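Uricase (Arthrobacter globiformis, PDB 2YZC) catalyses the oxidation of uric acid by molecular oxygen to 5-hydroxyisourate, releasing hydrogen peroxide, and is captured here with allantoate bound. Local coordinates at residues S205-G208 against L209-A213; T225-E228 against M229-V233; V255-Q258 against P259-Q262. All blocks are in the same frame, centred on the assembly; numbering follows the deposited sequence.

Read from the N terminus, the three contacts come in series along the second half of the chain, each within a few residues, so none nests in or crosses another. Interaction 1 joins neighbouring turns of helix 199-216, and interaction 2 does so in helix 222-236, the next helix; neither closes a loop. These two touch, Ala213 and Leu210 packing on Met229, and together they join the helix pair, which lies against the antiparallel sheet. Interaction 3 does close a tight turn, in the loop between strands 240-254 and 268-271, its centre about 38 Å from the centres of both others, and packs against neighbouring subunits.

Interaction 1: residues S205-G208 against L209-A213; sequences SVRG and LLLKA
Arg207 and Leu211, one helical turn apart, meet at an angle: the methyl CD2 of Leu211 lies over one face of the Arg207 guanidinium, displaced toward its rim, and comes within 3.5 Å of Arg207 NH1. The extended arginine chain, with CG trans to the backbone N (chi1 171°) and straight on to NE, holds the guanidinium out from the helix, and Leu211 leans back along the helix to lay CD2 over it. The guanidinium is turned to a charge as well, since Arg207 NE forms a salt bridge with Glu131.

Val206 and Leu210 are related differently. They lie side by side and point the same way, with Val206 CG1 4.0 Å from Leu210 CD1, and both are buried against strand 182-192, Val206 on Trp190 and Leu210 on Ala188. On the flank toward helix 222-236, the Ser205 hydroxyl OG sits 3.7 Å from the methyl CD1 of Leu209, a polar-apolar touch beside the loop residue His237.

Beneath these pairs runs the alpha-helical ladder of i to i+4 bonds, from Leu209 N to Ser205 O (2.9 Å) through to Lys212 N and Gly208 O (2.9 Å). Leu211 also packs on Leu153 and Val155 of strand 143-157 and on Ile118 of the second subunit. The chemistry thus divides round the helix: aliphatic branches face sheet and neighbouring helix, while the arginine lends its flat face to a methyl and its NE to a carboxylate, a combination that probably limits how freely the guanidinium can turn.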
loop_
_atom_site.group_PDB
_atom_site.type_symbol
_atom_site.label_atom_id
_atom_site.label_comp_id
_atom_site.label_asym_id
_atom_site.label_seq_id
_atom_site.Cartn_x
_atom_site.Cartn_y
_atom_site.Cartn_z
ATOM N N SER A 205 4.235 -9.530 -28.263
ATOM C CA SER A 205 5.487 -9.290 -28.963
ATOM C C SER A 205 6.304 -8.203 -28.278
ATOM O O SER A 205 7.515 -8.351 -28.088
ATOM C CB SER A 205 5.219 -8.877 -30.411
ATOM O OG SER A 205 6.420 -8.446 -31.024
ATOM N N VAL A 206 5.644 -7.106 -27.922
ATOM C CA VAL A 206 6.323 -5.994 -27.268
ATOM C C VAL A 206 6.928 -6.456 -25.943
ATOM O O VAL A 206 8.095 -6.188 -25.659
ATOM C CB VAL A 206 5.349 -4.807 -27.057
ATOM C CG1 VAL A 206 5.979 -3.744 -26.170
ATOM C CG2 VAL A 206 5.004 -4.189 -28.416
ATOM N N ARG A 207 6.144 -7.172 -25.143
ATOM C CA ARG A 207 6.646 -7.681 -23.866
ATOM C C ARG A 207 7.924 -8.495 -24.101
ATOM O O ARG A 207 8.930 -8.310 -23.414
ATOM C CB ARG A 207 5.583 -8.563 -23.199
ATOM C CG ARG A 207 6.063 -9.315 -21.967
ATOM C CD ARG A 207 4.947 -10.187 -21.401
ATOM N NE ARG A 207 5.385 -10.969 -20.250
ATOM C CZ ARG A 207 6.230 -11.993 -20.311
ATOM N NH1 ARG A 207 6.734 -12.377 -21.476
ATOM N NH2 ARG A 207 6.575 -12.634 -19.202
ATOM N N GLY A 208 7.877 -9.395 -25.076
ATOM C CA GLY A 208 9.034 -10.221 -25.377
ATOM C C GLY A 208 10.244 -9.429 -25.855
ATOM O O GLY A 208 11.380 -9.750 -25.504
ATOM N N LEU A 209 10.011 -8.398 -26.660
ATOM C CA LEU A 209 11.107 -7.575 -27.174
ATOM C C LEU A 209 11.780 -6.781 -26.055
ATOM O O LEU A 209 13.003 -6.610 -26.047
ATOM C CB LEU A 209 10.589 -6.618 -28.248
ATOM C CG LEU A 209 10.044 -7.282 -29.514
ATOM C CD1 LEU A 209 9.355 -6.249 -30.393
ATOM C CD2 LEU A 209 11.186 -7.957 -30.259
ATOM N N LEU A 210 10.979 -6.293 -25.116
ATOM C CA LEU A 210 11.511 -5.528 -23.991
ATOM C C LEU A 210 12.357 -6.431 -23.101
ATOM O O LEU A 210 13.462 -6.068 -22.702
ATOM C CB LEU A 210 10.372 -4.922 -23.165
ATOM C CG LEU A 210 9.517 -3.842 -23.835
ATOM C CD1 LEU A 210 8.353 -3.475 -22.930
ATOM C CD2 LEU A 210 10.371 -2.611 -24.118
ATOM N N LEU A 211 11.827 -7.611 -22.797
ATOM C CA LEU A 211 12.530 -8.568 -21.950
ATOM C C LEU A 211 13.832 -9.007 -22.609
ATOM O O LEU A 211 14.866 -9.121 -21.949
ATOM C CB LEU A 211 11.636 -9.783 -21.694
ATOM C CG LEU A 211 11.021 -10.007 -20.305
ATOM C CD1 LEU A 211 10.900 -8.710 -19.528
ATOM C CD2 LEU A 211 9.666 -10.683 -20.477
ATOM N N LYS A 212 13.771 -9.243 -23.918
ATOM C CA LYS A 212 14.934 -9.678 -24.684
ATOM C C LYS A 212 16.039 -8.630 -24.705
ATOM O O LYS A 212 17.208 -8.950 -24.483
ATOM C CB LYS A 212 14.524 -10.017 -26.119
ATOM C CG LYS A 212 15.687 -10.416 -27.025
ATOM C CD LYS A 212 15.207 -10.675 -28.448
ATOM C CE LYS A 212 16.365 -10.989 -29.386
ATOM N NZ LYS A 212 17.096 -12.221 -28.976
ATOM N N ALA A 213 15.673 -7.383 -24.981
ATOM C CA ALA A 213 16.653 -6.303 -25.027
ATOM C C ALA A 213 17.251 -6.071 -23.644
ATOM O O ALA A 213 18.450 -5.835 -23.510
ATOM C CB ALA A 213 16.004 -5.021 -25.537
#

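Interaction 2: residues T225-E228 against M229-V233; sequences TMYE and MGRAV
Glu228 and Arg231 form a salt bridge three residues apart on helix 222-236, Arg231 NH2 donating to Glu228 OE2 at 2.7 Å. The bond uses the syn lone pair of OE2 but is bent, with an angle of 144° at the hydrogen, and the carboxylate oxygen lies somewhat out of the guanidinium plane. The two side chains run alongside each other with their planes 62° apart, and Arg231 NE stays 3.5 Å from Glu228 OE2, in keeping with one bond and not a flat two-bond pair. Both chains fold to meet: Glu228 bends at chi2 (-57°) and Arg231 at chi3. Arg231 NH1 forms a second salt bridge, to Glu235 one turn on.

Tyr227 is the next neighbour of the arginine. Its ring atom CE2 lies 4.1 Å from Arg231 CD, the two side chains slanting past one another. Farther round the helix the methyl CG2 of Thr225 touches the sulfur SD of Met229 at 3.8 Å, while the Thr225 hydroxyl bonds to Ser219.

The backbone spaces these groups through regular i to i+4 bonds. Beyond this shell, Tyr227 packs on Ile283 of strand 276-285 and on Thr57 of the third subunit, and Met229 on Met245 of strand 240-254 and on Leu210 and Ala213 of helix 199-216. The helix start borders the ligand pocket: the Met226 side chain is about 5 Å from that of urate-binding Gln223, and Thr225's about 8 Å from allantoate. With two glutamates on separate nitrogens, Arg231's charge is probably well balanced and its guanidinium steadied.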
loop_
_atom_site.group_PDB
_atom_site.type_symbol
_atom_site.label_atom_id
_atom_site.label_comp_id
_atom_site.label_asym_id
_atom_site.label_seq_id
_atom_site.Cartn_x
_atom_site.Cartn_y
_atom_site.Cartn_z
ATOM N N THR A 225 20.399 0.569 -21.960
ATOM C CA THR A 225 19.525 -0.593 -21.918
ATOM C C THR A 225 18.112 -0.165 -22.312
ATOM O O THR A 225 17.424 -0.867 -23.048
ATOM C CB THR A 225 19.506 -1.215 -20.502
ATOM O OG1 THR A 225 20.789 -1.795 -20.228
ATOM C CG2 THR A 225 18.415 -2.292 -20.387
ATOM N N MET A 226 17.690 0.997 -21.830
ATOM C CA MET A 226 16.358 1.499 -22.139
ATOM C C MET A 226 16.230 1.875 -23.616
ATOM O O MET A 226 15.201 1.625 -24.242
ATOM C CB MET A 226 16.033 2.709 -21.261
ATOM C CG MET A 226 14.666 3.322 -21.538
ATOM S SD MET A 226 14.273 4.650 -20.386
ATOM C CE MET A 226 15.614 5.806 -20.776
ATOM N N TYR A 227 17.278 2.474 -24.172
ATOM C CA TYR A 227 17.248 2.864 -25.573
ATOM C C TYR A 227 17.111 1.617 -26.449
ATOM O O TYR A 227 16.307 1.598 -27.374
ATOM C CB TYR A 227 18.521 3.636 -25.935
ATOM C CG TYR A 227 18.591 4.050 -27.385
ATOM C CD1 TYR A 227 17.882 5.152 -27.853
ATOM C CD2 TYR A 227 19.347 3.317 -28.295
ATOM C CE1 TYR A 227 17.924 5.513 -29.200
ATOM C CE2 TYR A 227 19.395 3.666 -29.637
ATOM C CZ TYR A 227 18.682 4.762 -30.083
ATOM O OH TYR A 227 18.722 5.089 -31.418
ATOM N N GLU A 228 17.888 0.577 -26.151
ATOM C CA GLU A 228 17.827 -0.665 -26.922
ATOM C C GLU A 228 16.450 -1.325 -26.828
ATOM O O GLU A 228 15.953 -1.887 -27.808
ATOM C CB GLU A 228 18.907 -1.639 -26.448
ATOM C CG GLU A 228 20.314 -1.169 -26.783
ATOM C CD GLU A 228 20.505 -0.926 -28.275
ATOM O OE1 GLU A 228 21.097 0.113 -28.637
ATOM O OE2 GLU A 228 20.072 -1.772 -29.085
ATOM N N MET A 229 15.843 -1.271 -25.646
ATOM C CA MET A 229 14.510 -1.840 -25.461
ATOM C C MET A 229 13.513 -1.097 -26.356
ATOM O O MET A 229 12.721 -1.714 -27.067
ATOM C CB MET A 229 14.088 -1.729 -23.989
ATOM C CG MET A 229 14.841 -2.681 -23.059
ATOM S SD MET A 229 14.705 -2.267 -21.297
ATOM C CE MET A 229 12.935 -2.567 -21.005
ATOM N N GLY A 230 13.566 0.232 -26.332
ATOM C CA GLY A 230 12.659 1.022 -27.146
ATOM C C GLY A 230 12.866 0.870 -28.645
ATOM O O GLY A 230 11.899 0.801 -29.403
ATOM N N ARG A 231 14.125 0.818 -29.072
ATOM C CA ARG A 231 14.452 0.682 -30.489
ATOM C C ARG A 231 13.923 -0.630 -31.059
ATOM O O ARG A 231 13.384 -0.664 -32.162
ATOM C CB ARG A 231 15.973 0.756 -30.696
ATOM C CG ARG A 231 16.404 0.695 -32.158
ATOM C CD ARG A 231 17.888 1.023 -32.324
ATOM N NE ARG A 231 18.761 -0.014 -31.780
ATOM C CZ ARG A 231 18.953 -1.205 -32.342
ATOM N NH1 ARG A 231 18.334 -1.518 -33.472
ATOM N NH2 ARG A 231 19.768 -2.085 -31.775
ATOM N N ALA A 232 14.080 -1.710 -30.303
ATOM C CA ALA A 232 13.611 -3.019 -30.746
ATOM C C ALA A 232 12.108 -2.999 -31.026
ATOM O O ALA A 232 11.636 -3.621 -31.976
ATOM C CB ALA A 232 13.931 -4.074 -29.685
ATOM N N VAL A 233 11.360 -2.285 -30.192
ATOM C CA VAL A 233 9.915 -2.200 -30.363
ATOM C C VAL A 233 9.536 -1.421 -31.626
ATOM O O VAL A 233 8.773 -1.916 -32.468
ATOM C CB VAL A 233 9.259 -1.547 -29.124
ATOM C CG1 VAL A 233 7.799 -1.223 -29.399
ATOM C CG2 VAL A 233 9.363 -2.497 -27.934
#

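Interaction 3: residues V255-Q258 against P259-Q262; sequences VDLQ and PFGQ
One carbonyl oxygen, Leu257 O, takes two backbone N-H groups from opposite faces of its plane: Phe260 N at 2.8 Å and Gln262 N at 3.3 Å. Both donors stand about 50° out of that plane, so neither is directed at a lone pair. The first bond spans three residues and the second five, and between them Gly261 N reaches Gln258 O at 2.8 Å. The last two bonds, 6→1 and 5→2, make a Schellman motif that closes the short 3-10 segment, with Gly261 as its residue of positive phi (75°), a conformation glycine adopts readily.

The entrance to the turn is an Asx turn, in which Asp256 OD1 accepts from Gln258 N, approached from above the carboxylate plane. Asp256 CG lies trans to the backbone N (chi1 175°), which also swings the carboxylate across Pro259, bringing OD2 to 3.4 Å from Pro259 CD.

Leu257 and Phe260 pass at a slant: Leu257 CD2 comes to the ring's edge, in its plane, 3.9 Å from Phe260 CD1, while Pro259 CB lies over one face. A water joins the ends, accepting from Leu257 N and donating to Gln262 O. Across the subunit boundary, Leu257 packs on Arg79 and Phe260 on Asn72 of the second subunit, and Phe260 also on Lys170 of the fourth. Backbone bonds, an Asx turn and one water therefore shape a projecting loop that places Leu257 and Phe260 against other subunits.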
loop_
_atom_site.group_PDB
_atom_site.type_symbol
_atom_site.label_atom_id
_atom_site.label_comp_id
_atom_site.label_asym_id
_atom_site.label_seq_id
_atom_site.Cartn_x
_atom_site.Cartn_y
_atom_site.Cartn_z
ATOM N N VAL A 255 27.265 -5.968 -0.298
ATOM C CA VAL A 255 27.609 -5.776 1.102
ATOM C C VAL A 255 29.103 -5.919 1.378
ATOM O O VAL A 255 29.759 -6.820 0.859
ATOM C CB VAL A 255 26.818 -6.765 2.001
ATOM C CG1 VAL A 255 27.159 -6.535 3.469
ATOM C CG2 VAL A 255 25.314 -6.568 1.774
ATOM N N ASP A 256 29.633 -5.012 2.190
ATOM C CA ASP A 256 31.043 -5.046 2.551
ATOM C C ASP A 256 31.200 -5.957 3.756
ATOM O O ASP A 256 30.795 -5.611 4.867
ATOM C CB ASP A 256 31.556 -3.647 2.884
ATOM C CG ASP A 256 32.993 -3.662 3.386
ATOM O OD1 ASP A 256 33.755 -4.563 2.978
ATOM O OD2 ASP A 256 33.357 -2.771 4.178
ATOM N N LEU A 257 31.771 -7.133 3.518
ATOM C CA LEU A 257 31.979 -8.123 4.564
ATOM C C LEU A 257 33.427 -8.156 5.050
ATOM O O LEU A 257 33.764 -8.938 5.932
ATOM C CB LEU A 257 31.588 -9.512 4.047
ATOM C CG LEU A 257 30.168 -9.622 3.480
ATOM C CD1 LEU A 257 29.937 -11.020 2.908
ATOM C CD2 LEU A 257 29.169 -9.315 4.574
ATOM N N GLN A 258 34.279 -7.310 4.480
ATOM C CA GLN A 258 35.682 -7.292 4.884
ATOM C C GLN A 258 35.863 -7.057 6.382
ATOM O O GLN A 258 36.769 -7.620 6.997
ATOM C CB GLN A 258 36.452 -6.253 4.069
ATOM C CG GLN A 258 36.479 -6.601 2.594
ATOM C CD GLN A 258 37.349 -5.670 1.775
ATOM O OE1 GLN A 258 37.550 -5.892 0.583
ATOM N NE2 GLN A 258 37.869 -4.626 2.406
ATOM N N PRO A 259 35.000 -6.228 6.993
ATOM C CA PRO A 259 35.152 -6.001 8.433
ATOM C C PRO A 259 34.931 -7.290 9.227
ATOM O O PRO A 259 35.282 -7.373 10.401
ATOM C CB PRO A 259 34.087 -4.950 8.728
ATOM C CG PRO A 259 34.045 -4.164 7.455
ATOM C CD PRO A 259 34.054 -5.259 6.413
ATOM N N PHE A 260 34.355 -8.297 8.576
ATOM C CA PHE A 260 34.095 -9.580 9.225
ATOM C C PHE A 260 35.089 -10.638 8.747
ATOM O O PHE A 260 34.923 -11.828 9.019
ATOM C CB PHE A 260 32.663 -10.030 8.927
ATOM C CG PHE A 260 31.644 -8.947 9.121
ATOM C CD1 PHE A 260 30.666 -8.716 8.160
ATOM C CD2 PHE A 260 31.676 -8.136 10.253
ATOM C CE1 PHE A 260 29.737 -7.689 8.320
ATOM C CE2 PHE A 260 30.752 -7.108 10.423
ATOM C CZ PHE A 260 29.781 -6.884 9.455
ATOM N N GLY A 261 36.115 -10.190 8.022
ATOM C CA GLY A 261 37.140 -11.090 7.520
ATOM C C GLY A 261 36.750 -11.947 6.333
ATOM O O GLY A 261 37.288 -13.038 6.159
ATOM N N GLN A 262 35.832 -11.458 5.503
ATOM C CA GLN A 262 35.380 -12.217 4.340
ATOM C C GLN A 262 35.371 -11.352 3.087
ATOM O O GLN A 262 35.275 -10.131 3.164
ATOM C CB GLN A 262 33.941 -12.719 4.531
ATOM C CG GLN A 262 33.585 -13.304 5.894
ATOM C CD GLN A 262 32.074 -13.471 6.060
ATOM O OE1 GLN A 262 31.505 -14.511 5.724
ATOM N NE2 GLN A 262 31.417 -12.427 6.559
HETATM O O HOH W 1 33.449 -8.066 1.418
#